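Local coordinates for protein maleylpyruvate isomerase (Ralstonia sp., PDB 2V6K) that catalyses the glutathione-dependent isomerisation of maleylpyruvate to fumarylpyruvate in bacterial naphthalene degradation, working as a homodimeric zeta-class glutathione transferase, at residues L5-T13 with A206-A214. Numbering follows the deposited sequence.
Sequences LYNFWRSGT and APAAQPDSA. With TGG (gamma-glutamyl-S-(1,2-dicarboxyethyl)cysteinylglycine), chain C.
The indole of Trp-9 lies against the C-terminal tail, one face covered by Ser-213 and Ala-214. CA of Ser-213 stands 3.7 Å from the centroid of the five-membered ring of Trp-9, a CH-pi contact over the face, while CB of Ala-214 reaches CH2 of Trp-9 at the far end of the six-membered ring. Arg-10 CB sits over the opposite face, and the 3-10 turn begun by Pro-207 borders one edge. Such a broad, flat side chain suits a place between tail backbone and the Arg-10 side chain. With CG between its own N and carbonyl carbon (chi1 68°), the indole swings toward the tail. Asp-212 holds the backbone where the loop leaves strand 4-7: its OD2 accepts the backbone N-H of Trp-9 at 3.0 Å, on the syn side, about 20° out of the carboxylate plane, which is steep (81°) to the indole. Ser-213 OG donates to Gln-210 O within a type I turn. Gln-210 lays CB on Trp-9 CB, its amide turned back to Ala-206 O and Arg-204 O. The C-terminal tail thus folds back onto the thioredoxin-like domain, packing on the loop that leads to the glutathione site, where the backbone N-H of Gly-12 donates a hydrogen bond to OE2 of the ligand's dicarboxyethyl group.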
loop_
_atom_site.group_PDB
_atom_site.type_symbol
_atom_site.label_atom_id
_atom_site.label_comp_id
_atom_site.label_asym_id
_atom_site.label_seq_id
_atom_site.Cartn_x
_atom_site.Cartn_y
_atom_site.Cartn_z
ATOM N N LEU A 5 16.200 7.571 12.288
ATOM C CA LEU A 5 15.072 6.693 12.032
ATOM C C LEU A 5 14.157 6.625 13.248
ATOM O O LEU A 5 14.519 6.040 14.271
ATOM C CB LEU A 5 15.556 5.291 11.654
ATOM C CG LEU A 5 14.448 4.257 11.416
ATOM C CD1 LEU A 5 13.619 4.595 10.187
ATOM C CD2 LEU A 5 15.017 2.848 11.312
ATOM N N TYR A 6 12.977 7.229 13.127
ATOM C CA TYR A 6 11.967 7.171 14.177
ATOM C C TYR A 6 11.176 5.896 13.977
ATOM O O TYR A 6 10.483 5.742 12.976
ATOM C CB TYR A 6 11.048 8.388 14.105
ATOM C CG TYR A 6 11.741 9.678 14.458
ATOM C CD1 TYR A 6 11.794 10.115 15.779
ATOM C CD2 TYR A 6 12.358 10.455 13.477
ATOM C CE1 TYR A 6 12.434 11.296 16.114
ATOM C CE2 TYR A 6 12.999 11.641 13.802
ATOM C CZ TYR A 6 13.036 12.052 15.122
ATOM O OH TYR A 6 13.670 13.230 15.456
ATOM N N ASN A 7 11.304 4.965 14.915
ATOM C CA ASN A 7 10.754 3.638 14.722
ATOM C C ASN A 7 10.640 2.867 16.035
ATOM O O ASN A 7 10.883 3.426 17.100
ATOM C CB ASN A 7 11.544 2.881 13.636
ATOM C CG ASN A 7 12.879 2.353 14.119
ATOM O OD1 ASN A 7 13.681 3.063 14.747
ATOM N ND2 ASN A 7 13.135 1.098 13.815
ATOM N N PHE A 8 10.235 1.602 15.954
ATOM C CA PHE A 8 9.947 0.795 17.135
ATOM C C PHE A 8 10.388 -0.627 16.845
ATOM O O PHE A 8 10.284 -1.093 15.714
ATOM C CB PHE A 8 8.442 0.870 17.414
ATOM C CG PHE A 8 7.980 0.121 18.647
ATOM C CD1 PHE A 8 8.332 0.536 19.931
ATOM C CD2 PHE A 8 7.130 -0.970 18.513
ATOM C CE1 PHE A 8 7.854 -0.149 21.059
ATOM C CE2 PHE A 8 6.653 -1.660 19.626
ATOM C CZ PHE A 8 7.014 -1.248 20.901
ATOM N N TRP A 9 10.889 -1.327 17.860
ATOM C CA TRP A 9 11.432 -2.663 17.616
ATOM C C TRP A 9 10.420 -3.619 16.994
ATOM O O TRP A 9 10.673 -4.198 15.928
ATOM C CB TRP A 9 12.053 -3.264 18.884
ATOM C CG TRP A 9 11.108 -3.608 20.008
ATOM C CD1 TRP A 9 10.374 -2.743 20.768
ATOM C CD2 TRP A 9 10.833 -4.920 20.515
ATOM N NE1 TRP A 9 9.651 -3.440 21.713
ATOM C CE2 TRP A 9 9.917 -4.776 21.579
ATOM C CE3 TRP A 9 11.273 -6.206 20.171
ATOM C CZ2 TRP A 9 9.431 -5.871 22.306
ATOM C CZ3 TRP A 9 10.792 -7.292 20.891
ATOM C CH2 TRP A 9 9.880 -7.117 21.947
ATOM N N ARG A 10 9.275 -3.753 17.656
ATOM C CA ARG A 10 8.240 -4.705 17.291
ATOM C C ARG A 10 7.231 -3.982 16.408
ATOM O O ARG A 10 6.094 -3.683 16.812
ATOM C CB ARG A 10 7.585 -5.250 18.561
ATOM C CG ARG A 10 6.748 -6.502 18.366
ATOM C CD ARG A 10 5.927 -6.819 19.623
ATOM N NE ARG A 10 5.015 -5.723 19.949
ATOM C CZ ARG A 10 5.012 -5.044 21.095
ATOM N NH1 ARG A 10 5.853 -5.355 22.078
ATOM N NH2 ARG A 10 4.141 -4.059 21.266
ATOM N N SER A 11 7.678 -3.676 15.200
ATOM C CA SER A 11 6.891 -2.939 14.229
ATOM C C SER A 11 7.251 -3.435 12.846
ATOM O O SER A 11 8.415 -3.357 12.445
ATOM C CB SER A 11 7.194 -1.445 14.337
ATOM O OG SER A 11 6.823 -0.766 13.152
ATOM N N GLY A 12 6.261 -3.948 12.124
ATOM C CA GLY A 12 6.477 -4.518 10.799
ATOM C C GLY A 12 7.018 -3.524 9.793
ATOM O O GLY A 12 7.941 -3.838 9.050
ATOM N N THR A 13 6.444 -2.323 9.759
ATOM C CA THR A 13 6.896 -1.306 8.810
ATOM C C THR A 13 8.265 -0.764 9.204
ATOM O O THR A 13 9.053 -0.395 8.337
ATOM C CB THR A 13 5.911 -0.147 8.687
ATOM O OG1 THR A 13 5.617 0.343 10.004
ATOM C CG2 THR A 13 4.625 -0.595 8.008
ATOM N N ALA A 206 16.098 -7.351 12.589
ATOM C CA ALA A 206 15.020 -8.080 13.266
ATOM C C ALA A 206 14.642 -7.402 14.582
ATOM O O ALA A 206 15.502 -6.840 15.250
ATOM C CB ALA A 206 15.426 -9.529 13.507
ATOM N N PRO A 207 13.347 -7.439 14.949
ATOM C CA PRO A 207 12.868 -6.836 16.199
ATOM C C PRO A 207 13.725 -7.134 17.438
ATOM O O PRO A 207 14.062 -6.209 18.184
ATOM C CB PRO A 207 11.465 -7.433 16.341
ATOM C CG PRO A 207 11.007 -7.559 14.937
ATOM C CD PRO A 207 12.229 -8.016 14.174
ATOM N N ALA A 208 14.093 -8.398 17.638
ATOM C CA ALA A 208 14.842 -8.802 18.834
ATOM C C ALA A 208 16.254 -8.207 18.915
ATOM O O ALA A 208 16.869 -8.214 19.987
ATOM C CB ALA A 208 14.891 -10.319 18.939
ATOM N N ALA A 209 16.757 -7.689 17.797
ATOM C CA ALA A 209 18.107 -7.121 17.743
ATOM C C ALA A 209 18.153 -5.610 17.997
ATOM O O ALA A 209 19.231 -5.009 18.000
ATOM C CB ALA A 209 18.767 -7.454 16.407
ATOM N N GLN A 210 16.990 -5.002 18.219
ATOM C CA GLN A 210 16.903 -3.547 18.341
ATOM C C GLN A 210 17.163 -3.038 19.755
ATOM O O GLN A 210 16.917 -3.757 20.729
ATOM C CB GLN A 210 15.551 -3.051 17.832
ATOM C CG GLN A 210 15.255 -3.478 16.392
ATOM C CD GLN A 210 16.445 -3.282 15.468
ATOM O OE1 GLN A 210 17.000 -2.187 15.379
ATOM N NE2 GLN A 210 16.850 -4.349 14.783
ATOM N N PRO A 211 17.668 -1.791 19.875
ATOM C CA PRO A 211 18.000 -1.201 21.182
ATOM C C PRO A 211 16.829 -1.156 22.166
ATOM O O PRO A 211 17.039 -1.267 23.373
ATOM C CB PRO A 211 18.432 0.227 20.829
ATOM C CG PRO A 211 18.818 0.184 19.405
ATOM C CD PRO A 211 17.987 -0.876 18.762
ATOM N N ASP A 212 15.612 -0.996 21.653
ATOM C CA ASP A 212 14.425 -0.871 22.501
ATOM C C ASP A 212 13.686 -2.191 22.727
ATOM O O ASP A 212 12.589 -2.207 23.306
ATOM C CB ASP A 212 13.478 0.210 21.960
ATOM C CG ASP A 212 12.975 -0.089 20.558
ATOM O OD1 ASP A 212 13.729 -0.684 19.756
ATOM O OD2 ASP A 212 11.824 0.289 20.262
ATOM N N SER A 213 14.291 -3.296 22.293
ATOM C CA SER A 213 13.684 -4.616 22.464
ATOM C C SER A 213 13.674 -5.059 23.922
ATOM O O SER A 213 14.435 -4.538 24.747
ATOM C CB SER A 213 14.385 -5.664 21.595
ATOM O OG SER A 213 15.739 -5.826 21.967
ATOM N N ALA A 214 12.807 -6.021 24.228
ATOM C CA ALA A 214 12.674 -6.556 25.581
ATOM C C ALA A 214 13.948 -7.273 26.017
ATOM O O ALA A 214 14.669 -7.842 25.194
ATOM C CB ALA A 214 11.481 -7.495 25.662
ATOM O OXT ALA A 214 14.289 -7.291 27.201
HETATM O OC1 TGG C . 4.325 1.784 5.479
HETATM C CO1 TGG C . 4.051 2.837 6.089
HETATM O OT1 TGG C . 4.910 3.613 6.556
HETATM C CA1 TGG C . 2.599 3.186 6.248
HETATM N NN1 TGG C . 1.852 2.796 5.057
HETATM C CB1 TGG C . 1.992 2.456 7.441
HETATM C CG1 TGG C . 2.630 2.902 8.746
HETATM C CD1 TGG C . 1.896 2.449 10.001
HETATM O OE1 TGG C . 0.899 1.476 9.802
HETATM N NN2 TGG C . 2.833 2.042 11.002
HETATM C CA2 TGG C . 2.466 1.242 12.140
HETATM C CO2 TGG C . 1.915 2.264 13.124
HETATM O OC2 TGG C . 2.878 3.158 13.626
HETATM N NN3 TGG C . 1.027 1.737 14.116
HETATM C CA3 TGG C . 0.624 2.566 15.234
HETATM C CO3 TGG C . -0.859 2.450 15.439
HETATM O OC3 TGG C . -1.523 1.714 14.682
HETATM O OT3 TGG C . -1.348 3.106 16.387
HETATM C CB2 TGG C . 3.760 0.533 12.488
HETATM S SG2 TGG C . 3.789 -0.313 14.020
HETATM C CD2 TGG C . 2.724 -1.714 13.968
HETATM C CE2 TGG C . 3.336 -2.791 13.104
HETATM O OE2 TGG C . 3.807 -3.828 13.626
HETATM O OF2 TGG C . 3.364 -2.620 11.864
HETATM C CF2 TGG C . 2.574 -2.131 15.431
HETATM C CH2 TGG C . 1.546 -3.209 15.666
HETATM O OI2 TGG C . 0.717 -3.466 14.774
HETATM O OJ2 TGG C . 1.579 -3.815 16.763
#